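Local coordinates for alpha-glucosidase ([Eubacterium] rectale, PDB 6PNR), which hydrolyses alpha-glycosidic bonds as a family 31 glycoside hydrolase, probably acting as a sulfoquinovosidase on glycosides derived from sulfolipid, at residues P27-V33 with V51-L57; S75-A79 with D91-D96; E505-R509 with V604-K609. All blocks are in the same frame, centred on the assembly; numbering follows the deposited sequence.

Contact 1: residues P27-V33 with V51-L57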
loop_
_atom_site.group_PDB
_atom_site.type_symbol
_atom_site.label_atom_id
_atom_site.label_comp_id
_atom_site.label_asym_id
_atom_site.label_seq_id
_atom_site.Cartn_x
_atom_site.Cartn_y
_atom_site.Cartn_z
ATOM N N PRO A 27 -5.072 -16.070 -25.735
ATOM C CA PRO A 27 -3.631 -16.106 -26.013
ATOM C C PRO A 27 -2.831 -16.610 -24.822
ATOM O O PRO A 27 -3.169 -16.369 -23.662
ATOM C CB PRO A 27 -3.291 -14.646 -26.330
ATOM C CG PRO A 27 -4.360 -13.861 -25.654
ATOM C CD PRO A 27 -5.601 -14.699 -25.766
ATOM N N MET A 28 -1.743 -17.314 -25.136
ATOM C CA MET A 28 -0.895 -17.942 -24.134
ATOM C C MET A 28 0.223 -17.031 -23.651
ATOM O O MET A 28 0.696 -17.203 -22.523
ATOM C CB MET A 28 -0.293 -19.235 -24.700
ATOM C CG MET A 28 0.340 -20.166 -23.669
ATOM S SD MET A 28 0.872 -21.751 -24.376
ATOM C CE MET A 28 2.249 -21.230 -25.384
ATOM N N ILE A 29 0.667 -16.076 -24.467
ATOM C CA ILE A 29 1.820 -15.239 -24.148
ATOM C C ILE A 29 1.490 -13.782 -24.454
ATOM O O ILE A 29 1.004 -13.464 -25.546
ATOM C CB ILE A 29 3.073 -15.674 -24.934
ATOM C CG1 ILE A 29 3.411 -17.142 -24.669
ATOM C CG2 ILE A 29 4.251 -14.789 -24.590
ATOM C CD1 ILE A 29 4.522 -17.684 -25.572
ATOM N N TYR A 30 1.754 -12.903 -23.491
ATOM C CA TYR A 30 1.864 -11.475 -23.732
ATOM C C TYR A 30 3.306 -11.051 -23.490
ATOM O O TYR A 30 4.002 -11.612 -22.638
ATOM C CB TYR A 30 0.942 -10.647 -22.814
ATOM C CG TYR A 30 -0.533 -11.017 -22.843
ATOM C CD1 TYR A 30 -0.979 -12.234 -22.343
ATOM C CD2 TYR A 30 -1.484 -10.116 -23.328
ATOM C CE1 TYR A 30 -2.327 -12.566 -22.349
ATOM C CE2 TYR A 30 -2.833 -10.436 -23.336
ATOM C CZ TYR A 30 -3.244 -11.658 -22.849
ATOM O OH TYR A 30 -4.577 -11.975 -22.863
ATOM N N VAL A 31 3.740 -10.032 -24.222
ATOM C CA VAL A 31 5.069 -9.467 -24.067
ATOM C C VAL A 31 4.914 -7.964 -23.927
ATOM O O VAL A 31 3.875 -7.391 -24.260
ATOM C CB VAL A 31 5.982 -9.812 -25.254
ATOM C CG1 VAL A 31 6.129 -11.304 -25.353
ATOM C CG2 VAL A 31 5.377 -9.268 -26.536
ATOM N N GLY A 32 5.953 -7.320 -23.420
ATOM C CA GLY A 32 5.878 -5.885 -23.309
ATOM C C GLY A 32 7.148 -5.283 -22.767
ATOM O O GLY A 32 8.205 -5.916 -22.732
ATOM N N VAL A 33 7.013 -4.023 -22.362
ATOM C CA VAL A 33 8.118 -3.186 -21.926
ATOM C C VAL A 33 7.726 -2.544 -20.603
ATOM O O VAL A 33 6.650 -1.946 -20.497
ATOM C CB VAL A 33 8.451 -2.108 -22.973
ATOM C CG1 VAL A 33 9.652 -1.268 -22.524
ATOM C CG2 VAL A 33 8.693 -2.751 -24.351
ATOM N N VAL A 51 4.643 -0.030 -16.686
ATOM C CA VAL A 51 4.487 -0.773 -17.931
ATOM C C VAL A 51 4.017 0.196 -19.008
ATOM O O VAL A 51 2.953 0.809 -18.878
ATOM C CB VAL A 51 3.505 -1.943 -17.772
ATOM C CG1 VAL A 51 3.298 -2.663 -19.119
ATOM C CG2 VAL A 51 4.027 -2.948 -16.730
ATOM N N THR A 52 4.821 0.355 -20.061
ATOM C CA THR A 52 4.430 1.169 -21.204
ATOM C C THR A 52 3.877 0.346 -22.363
ATOM O O THR A 52 3.134 0.893 -23.187
ATOM C CB THR A 52 5.617 2.007 -21.699
ATOM O OG1 THR A 52 6.780 1.175 -21.806
ATOM C CG2 THR A 52 5.904 3.139 -20.740
ATOM N N GLU A 53 4.207 -0.944 -22.456
ATOM C CA GLU A 53 3.651 -1.793 -23.501
ATOM C C GLU A 53 3.312 -3.165 -22.942
ATOM O O GLU A 53 4.069 -3.725 -22.142
ATOM C CB GLU A 53 4.620 -1.942 -24.693
ATOM C CG GLU A 53 5.081 -0.620 -25.308
ATOM C CD GLU A 53 5.952 -0.811 -26.554
ATOM O OE1 GLU A 53 5.932 -1.922 -27.120
ATOM O OE2 GLU A 53 6.656 0.146 -26.960
ATOM N N ARG A 54 2.161 -3.694 -23.352
ATOM C CA ARG A 54 1.804 -5.088 -23.116
ATOM C C ARG A 54 0.806 -5.496 -24.187
ATOM O O ARG A 54 -0.201 -4.809 -24.373
ATOM C CB ARG A 54 1.185 -5.315 -21.727
ATOM C CG ARG A 54 0.447 -6.658 -21.641
ATOM C CD ARG A 54 -0.065 -7.032 -20.245
ATOM N NE ARG A 54 -0.902 -8.232 -20.320
ATOM C CZ ARG A 54 -1.111 -9.091 -19.320
ATOM N NH1 ARG A 54 -0.545 -8.899 -18.128
ATOM N NH2 ARG A 54 -1.887 -10.154 -19.518
ATOM N N PHE A 55 1.065 -6.607 -24.878
ATOM C CA PHE A 55 0.136 -7.013 -25.925
ATOM C C PHE A 55 0.242 -8.509 -26.146
ATOM O O PHE A 55 1.326 -9.086 -25.983
ATOM C CB PHE A 55 0.396 -6.248 -27.234
ATOM C CG PHE A 55 1.837 -6.204 -27.642
ATOM C CD1 PHE A 55 2.391 -7.234 -28.385
ATOM C CD2 PHE A 55 2.636 -5.129 -27.301
ATOM C CE1 PHE A 55 3.719 -7.193 -28.773
ATOM C CE2 PHE A 55 3.965 -5.082 -27.682
ATOM C CZ PHE A 55 4.505 -6.116 -28.426
ATOM N N PRO A 56 -0.860 -9.167 -26.493
ATOM C CA PRO A 56 -0.800 -10.601 -26.778
ATOM C C PRO A 56 -0.115 -10.868 -28.106
ATOM O O PRO A 56 -0.115 -10.037 -29.015
ATOM C CB PRO A 56 -2.273 -11.018 -26.820
ATOM C CG PRO A 56 -2.988 -9.767 -27.258
ATOM C CD PRO A 56 -2.223 -8.620 -26.647
ATOM N N LEU A 57 0.491 -12.042 -28.202
ATOM C CA LEU A 57 1.189 -12.445 -29.409
ATOM C C LEU A 57 0.246 -13.199 -30.336
ATOM O O LEU A 57 -0.661 -13.907 -29.886
ATOM C CB LEU A 57 2.387 -13.327 -29.066
ATOM C CG LEU A 57 3.530 -12.660 -28.304
ATOM C CD1 LEU A 57 4.604 -13.692 -28.028
ATOM C CD2 LEU A 57 4.079 -11.511 -29.111
#

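Contact 2: residues S75-A79 with D91-D96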
loop_
_atom_site.group_PDB
_atom_site.type_symbol
_atom_site.label_atom_id
_atom_site.label_comp_id
_atom_site.label_asym_id
_atom_site.label_seq_id
_atom_site.Cartn_x
_atom_site.Cartn_y
_atom_site.Cartn_z
ATOM N N SER A 75 7.560 -11.467 -35.083
ATOM C CA SER A 75 8.984 -11.228 -34.893
ATOM C C SER A 75 9.341 -11.020 -33.424
ATOM O O SER A 75 10.240 -10.233 -33.111
ATOM C CB SER A 75 9.439 -10.031 -35.729
ATOM O OG SER A 75 9.538 -10.380 -37.102
ATOM N N TYR A 76 8.659 -11.721 -32.514
ATOM C CA TYR A 76 8.858 -11.524 -31.082
ATOM C C TYR A 76 9.459 -12.743 -30.393
ATOM O O TYR A 76 10.490 -12.625 -29.725
ATOM C CB TYR A 76 7.531 -11.145 -30.414
ATOM C CG TYR A 76 6.969 -9.809 -30.858
ATOM C CD1 TYR A 76 7.652 -8.624 -30.619
ATOM C CD2 TYR A 76 5.748 -9.740 -31.508
ATOM C CE1 TYR A 76 7.127 -7.400 -31.029
ATOM C CE2 TYR A 76 5.219 -8.536 -31.913
ATOM C CZ TYR A 76 5.907 -7.374 -31.678
ATOM O OH TYR A 76 5.353 -6.194 -32.098
ATOM N N ILE A 77 8.834 -13.912 -30.532
ATOM C CA ILE A 77 9.154 -15.096 -29.741
ATOM C C ILE A 77 9.065 -16.332 -30.628
ATOM O O ILE A 77 8.132 -16.470 -31.427
ATOM C CB ILE A 77 8.192 -15.248 -28.541
ATOM C CG1 ILE A 77 8.293 -14.058 -27.576
ATOM C CG2 ILE A 77 8.431 -16.556 -27.811
ATOM C CD1 ILE A 77 9.624 -13.946 -26.868
ATOM N N ILE A 78 10.019 -17.246 -30.468
ATOM C CA ILE A 78 9.904 -18.604 -30.989
ATOM C C ILE A 78 9.924 -19.561 -29.806
ATOM O O ILE A 78 10.837 -19.499 -28.975
ATOM C CB ILE A 78 11.035 -18.940 -31.980
ATOM C CG1 ILE A 78 11.033 -17.948 -33.148
ATOM C CG2 ILE A 78 10.893 -20.379 -32.464
ATOM C CD1 ILE A 78 12.246 -18.058 -34.050
ATOM N N ALA A 79 8.921 -20.439 -29.727
ATOM C CA ALA A 79 8.815 -21.415 -28.648
ATOM C C ALA A 79 8.965 -22.818 -29.212
ATOM O O ALA A 79 8.221 -23.204 -30.120
ATOM C CB ALA A 79 7.483 -21.288 -27.910
ATOM N N ASP A 91 11.180 -24.138 -24.760
ATOM C CA ASP A 91 12.335 -23.261 -24.858
ATOM C C ASP A 91 11.937 -22.026 -25.655
ATOM O O ASP A 91 11.310 -22.147 -26.712
ATOM C CB ASP A 91 13.509 -23.986 -25.523
ATOM C CG ASP A 91 13.937 -25.235 -24.758
ATOM O OD1 ASP A 91 14.376 -25.109 -23.595
ATOM O OD2 ASP A 91 13.823 -26.352 -25.316
ATOM N N PHE A 92 12.274 -20.845 -25.134
ATOM C CA PHE A 92 11.873 -19.571 -25.721
ATOM C C PHE A 92 13.079 -18.868 -26.315
ATOM O O PHE A 92 14.090 -18.672 -25.632
ATOM C CB PHE A 92 11.220 -18.650 -24.685
ATOM C CG PHE A 92 9.920 -19.166 -24.152
ATOM C CD1 PHE A 92 8.761 -19.066 -24.903
ATOM C CD2 PHE A 92 9.856 -19.756 -22.904
ATOM C CE1 PHE A 92 7.570 -19.546 -24.417
ATOM C CE2 PHE A 92 8.666 -20.238 -22.413
ATOM C CZ PHE A 92 7.519 -20.133 -23.168
ATOM N N GLU A 93 12.966 -18.480 -27.581
ATOM C CA GLU A 93 13.955 -17.636 -28.232
ATOM C C GLU A 93 13.370 -16.244 -28.428
ATOM O O GLU A 93 12.273 -16.098 -28.981
ATOM C CB GLU A 93 14.386 -18.232 -29.573
ATOM C CG GLU A 93 15.508 -17.461 -30.244
ATOM C CD GLU A 93 15.945 -18.091 -31.556
ATOM O OE1 GLU A 93 15.432 -19.180 -31.900
ATOM O OE2 GLU A 93 16.804 -17.488 -32.238
ATOM N N GLN A 94 14.100 -15.231 -27.981
ATOM C CA GLN A 94 13.654 -13.846 -28.073
ATOM C C GLN A 94 14.158 -13.226 -29.373
ATOM O O GLN A 94 15.371 -13.098 -29.576
ATOM C CB GLN A 94 14.154 -13.056 -26.868
ATOM C CG GLN A 94 14.001 -11.548 -26.976
ATOM C CD GLN A 94 14.329 -10.859 -25.663
ATOM O OE1 GLN A 94 14.746 -11.505 -24.701
ATOM N NE2 GLN A 94 14.125 -9.547 -25.612
ATOM N N LYS A 95 13.223 -12.822 -30.238
ATOM C CA LYS A 95 13.525 -12.233 -31.539
ATOM C C LYS A 95 13.406 -10.714 -31.563
ATOM O O LYS A 95 13.743 -10.099 -32.580
ATOM C CB LYS A 95 12.595 -12.824 -32.615
ATOM C CG LYS A 95 12.622 -14.354 -32.721
ATOM C CD LYS A 95 14.003 -14.866 -33.113
ATOM C CE LYS A 95 14.495 -14.231 -34.411
ATOM N NZ LYS A 95 15.939 -14.512 -34.655
ATOM N N ASP A 96 12.920 -10.094 -30.489
ATOM C CA ASP A 96 12.822 -8.639 -30.391
ATOM C C ASP A 96 13.475 -8.224 -29.080
ATOM O O ASP A 96 12.971 -8.557 -28.005
ATOM C CB ASP A 96 11.363 -8.178 -30.458
ATOM C CG ASP A 96 11.219 -6.648 -30.502
ATOM O OD1 ASP A 96 12.189 -5.931 -30.171
ATOM O OD2 ASP A 96 10.121 -6.162 -30.860
#

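Contact 3: residues E505-R509 with V604-K609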
loop_
_atom_site.group_PDB
_atom_site.type_symbol
_atom_site.label_atom_id
_atom_site.label_comp_id
_atom_site.label_asym_id
_atom_site.label_seq_id
_atom_site.Cartn_x
_atom_site.Cartn_y
_atom_site.Cartn_z
ATOM N N GLU A 505 5.424 -19.344 27.891
ATOM C CA GLU A 505 4.445 -20.193 27.224
ATOM C C GLU A 505 4.771 -20.334 25.740
ATOM O O GLU A 505 4.648 -21.425 25.165
ATOM C CB GLU A 505 3.035 -19.620 27.415
ATOM C CG GLU A 505 1.926 -20.488 26.797
ATOM C CD GLU A 505 0.611 -19.740 26.623
ATOM O OE1 GLU A 505 0.615 -18.496 26.751
ATOM O OE2 GLU A 505 -0.417 -20.391 26.335
ATOM N N LEU A 506 5.183 -19.238 25.108
ATOM C CA LEU A 506 5.561 -19.287 23.695
ATOM C C LEU A 506 6.746 -20.214 23.467
ATOM O O LEU A 506 6.745 -21.020 22.531
ATOM C CB LEU A 506 5.894 -17.889 23.184
ATOM C CG LEU A 506 6.375 -18.013 21.731
ATOM C CD1 LEU A 506 5.197 -18.362 20.806
ATOM C CD2 LEU A 506 7.101 -16.798 21.293
ATOM N N PHE A 507 7.784 -20.100 24.296
ATOM C CA PHE A 507 8.927 -20.982 24.125
ATOM C C PHE A 507 8.500 -22.437 24.226
ATOM O O PHE A 507 8.927 -23.273 23.416
ATOM C CB PHE A 507 10.024 -20.675 25.153
ATOM C CG PHE A 507 11.185 -21.634 25.082
ATOM C CD1 PHE A 507 11.135 -22.862 25.742
ATOM C CD2 PHE A 507 12.303 -21.334 24.323
ATOM C CE1 PHE A 507 12.186 -23.772 25.647
ATOM C CE2 PHE A 507 13.359 -22.236 24.225
ATOM C CZ PHE A 507 13.297 -23.457 24.891
ATOM N N LEU A 508 7.656 -22.758 25.213
ATOM C CA LEU A 508 7.280 -24.151 25.433
ATOM C C LEU A 508 6.377 -24.679 24.320
ATOM O O LEU A 508 6.546 -25.821 23.878
ATOM C CB LEU A 508 6.609 -24.302 26.798
ATOM C CG LEU A 508 7.584 -24.149 27.970
ATOM C CD1 LEU A 508 6.817 -24.057 29.277
ATOM C CD2 LEU A 508 8.576 -25.306 27.990
ATOM N N ARG A 509 5.407 -23.878 23.865
ATOM C CA ARG A 509 4.588 -24.286 22.722
ATOM C C ARG A 509 5.440 -24.488 21.475
ATOM O O ARG A 509 5.165 -25.386 20.672
ATOM C CB ARG A 509 3.491 -23.254 22.428
ATOM C CG ARG A 509 2.301 -23.288 23.383
ATOM C CD ARG A 509 1.580 -24.650 23.341
ATOM N NE ARG A 509 0.357 -24.579 24.138
ATOM C CZ ARG A 509 -0.352 -25.622 24.557
ATOM N NH1 ARG A 509 0.025 -26.861 24.264
ATOM N NH2 ARG A 509 -1.451 -25.416 25.280
ATOM N N VAL A 604 -0.531 -26.522 18.634
ATOM C CA VAL A 604 -1.185 -25.371 19.245
ATOM C C VAL A 604 -0.377 -24.130 18.903
ATOM O O VAL A 604 0.797 -24.023 19.271
ATOM C CB VAL A 604 -1.315 -25.549 20.764
ATOM C CG1 VAL A 604 -1.861 -24.257 21.415
ATOM C CG2 VAL A 604 -2.209 -26.758 21.081
ATOM N N TYR A 605 -0.991 -23.195 18.183
ATOM C CA TYR A 605 -0.298 -21.979 17.801
ATOM C C TYR A 605 -0.936 -20.736 18.416
ATOM O O TYR A 605 -0.680 -19.626 17.946
ATOM C CB TYR A 605 -0.218 -21.860 16.275
ATOM C CG TYR A 605 -1.546 -21.812 15.525
ATOM C CD1 TYR A 605 -2.328 -20.656 15.519
ATOM C CD2 TYR A 605 -1.995 -22.914 14.790
ATOM C CE1 TYR A 605 -3.538 -20.598 14.820
ATOM C CE2 TYR A 605 -3.201 -22.866 14.081
ATOM C CZ TYR A 605 -3.965 -21.709 14.107
ATOM O OH TYR A 605 -5.146 -21.660 13.404
ATOM N N GLU A 606 -1.754 -20.896 19.460
ATOM C CA GLU A 606 -2.368 -19.767 20.156
ATOM C C GLU A 606 -2.081 -19.880 21.647
ATOM O O GLU A 606 -1.846 -20.971 22.173
ATOM C CB GLU A 606 -3.887 -19.710 19.924
ATOM C CG GLU A 606 -4.294 -19.485 18.479
ATOM C CD GLU A 606 -5.777 -19.751 18.239
ATOM O OE1 GLU A 606 -6.395 -20.470 19.046
ATOM O OE2 GLU A 606 -6.322 -19.238 17.243
ATOM N N GLN A 607 -2.123 -18.741 22.330
ATOM C CA GLN A 607 -1.870 -18.713 23.764
ATOM C C GLN A 607 -3.121 -19.099 24.555
ATOM O O GLN A 607 -4.246 -19.076 24.047
ATOM C CB GLN A 607 -1.394 -17.324 24.202
ATOM C CG GLN A 607 -2.459 -16.251 24.139
ATOM C CD GLN A 607 -1.968 -14.928 24.689
ATOM O OE1 GLN A 607 -1.093 -14.291 24.111
ATOM N NE2 GLN A 607 -2.524 -14.515 25.815
ATOM N N ASP A 608 -2.903 -19.470 25.817
ATOM C CA ASP A 608 -3.990 -19.722 26.770
ATOM C C ASP A 608 -4.902 -20.864 26.319
ATOM O O ASP A 608 -6.115 -20.825 26.520
ATOM C CB ASP A 608 -4.818 -18.456 27.024
ATOM C CG ASP A 608 -4.014 -17.346 27.686
ATOM O OD1 ASP A 608 -3.020 -17.654 28.384
ATOM O OD2 ASP A 608 -4.377 -16.162 27.500
ATOM N N LYS A 609 -4.320 -21.902 25.728
ATOM C CA LYS A 609 -5.095 -23.032 25.241
ATOM C C LYS A 609 -4.947 -24.219 26.177
ATOM O O LYS A 609 -3.863 -24.474 26.711
ATOM C CB LYS A 609 -4.668 -23.426 23.823
ATOM C CG LYS A 609 -5.227 -22.495 22.770
ATOM C CD LYS A 609 -6.734 -22.577 22.819
ATOM C CE LYS A 609 -7.393 -21.671 21.823
ATOM N NZ LYS A 609 -8.854 -21.935 21.841
HETATM O O HOH W 1 -1.411 -22.252 24.611
HETATM O O HOH W 2 -0.607 -17.167 28.440
HETATM O O HOH W 3 2.927 -25.915 19.238
#

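Contact 1: residues P27-V33 with V51-L57
Y30 and R54 meet on one face of the antiparallel hairpin made by strands 29-41 and 44-56, in a cation-pi contact that sets R54 CZ 4.2 Å from the centroid of the phenol ring. NH2 hangs over the ring centre, and because the two planes are turned 56° apart the guanidinium arrives tilted rather than flat. It gets there with CG anti to the backbone N (chi1 163°) and an extended chain as far as NE. P56 packs against the same ring, its CB 3.6 Å from Y30 CE2. On the other face, V31 CG2 meets L57 CD2 and lies above the CE1 corner of the F55 ring, 3.5 Å from F55 CE1, on the ring face that also receives V31 O. The F55 ring is folded back over its partner strand, so that V31 O sits beneath its centre.

The backbone sets this register. V31 and F55 exchange two hydrogen bonds, V31 N to F55 O being 3.1 Å, and L57 N binds I29 O. At G32, CA comes within 3.0 Å of E53 O, where a side chain would collide. Beyond it T52 and E53 both face V33 in a classic beta bulge: V33 O accepts from T52 N at 3.0 Å and from E53 N at 3.3 Å.

Further out, E53 pairs with R98. Strand 44-56 is the sheet's edge within the chain, and backbone hydrogen bonds from R54 continue to the second subunit. Replacing Y30 by a leucine would probably deprive the guanidinium of its aromatic face and leave P56 less well covered. The buried charge of R54 is balanced by a salt bridge to E199 and cushioned by the Y30 and W103 rings, which together are likely to hold the guanidinium in place.

Contact 2: residues S75-A79 with D91-D96
I78 and E93 face each other as a hydrogen-bonded pair in the beta hairpin of strands 77-83 and 87-94, neighbouring strands of a large antiparallel sheet in the N-terminal beta-rich region found in GH31 enzymes. Backbone bonds come first. I78 N reaches E93 O at 2.9 Å, and the return bond from E93 N to I78 O is shorter, 2.7 Å, and nearly straight at 173°. Past the end of the regular strands one more bond keeps the chains together, K95 N to Y76 O at 2.8 Å. Here Y76 and I77 both face F73 in a classic beta bulge on the other side of strand 77-83.

Apolar packing divides between the two faces. On the buried one, F92 receives I77 CG2 at the edge of its ring, 3.9 Å from CD1, and A79 CB comes in obliquely beside it. F102 meets the F92 ring edge-to-face, and L57 and V31 pack on I77, so this face of the hairpin is turned toward the neighbouring sheet. On the outer face the lysine chain of K95, bent at its second and third torsions, curls over I78, with CD 3.8 Å from I78 CD1.

The polar side chains belong mostly to segment 91-96. Q94 NE2 donates to D96 O at 2.8 Å, with the acceptor in the amide plane, which favours this turn of the carboxamide; a weak bond to I99 O adds to it. The ion pair between K95 and E93 is long. D91 is held from outside by Q208. In D96 the carboxylate is carried anti to the backbone N (chi1 -174°), alongside the Y76 ring, the carboxylate and ring planes 11° apart; OD1 takes the N-H of R98, and OD2 meets the ring edge 3.2 Å from Y76 CE1.

Contact 3: residues E505-R509 with V604-K609
The junction between the catalytic TIM barrel and the C-terminal domain of this GH31 enzyme is bridged here by E505 and R509, one turn apart on helix 504-514, facing the loop 604-609. E505, its CG anti to the backbone N (chi1 -177°) and the chain extended beyond, pushes its carboxylate against the loop. OE2 accepts the D608 amide through its syn lone pair, D608 N to E505 OE2 being 2.7 Å. The other oxygen, E505 OE1, stands 4.1 Å from D608 OD1; a water donating to both lies between these like charges and probably eases their repulsion. R509 lies against V604, whose CG1 sits over one face of the guanidinium, toward its NE side, 3.5 Å from R509 NE. At the guanidinium edge K609 O is 3.0 Å from R509 NH2. Outside the loop, R509 is also tied to E512 by a salt bridge and to A639 O by a hydrogen bond, so the group is fixed in its rotation. A second water joins R509 O to V604 O. A third links E505 and R509 to the loop with four bonds, donating to E505 OE2 and E606 O and accepting from R509 NE and K609 N.

In the fold
Contacts 1 and 2 lie in two separate hairpins of the N-terminal region, their centres 13 Å apart, and they touch through side chains of two facing sheets. L57 CD2 lies 3.4 Å from Y76 CD2, F55 CE1 lies 3.6 Å from Y76 CZ, and I29 CD1 meets F92 CE1 at 3.8 Å. Contact 3 belongs to a different part of the molecule: its centre is about 49 Å from that of contact 1 and about 54 Å from that of contact 2. None of the three contributes a residue to the inhibitor pocket, but contact 3 is nearest to it along the chain, since its helix falls between the pocket residues Y494 and H523.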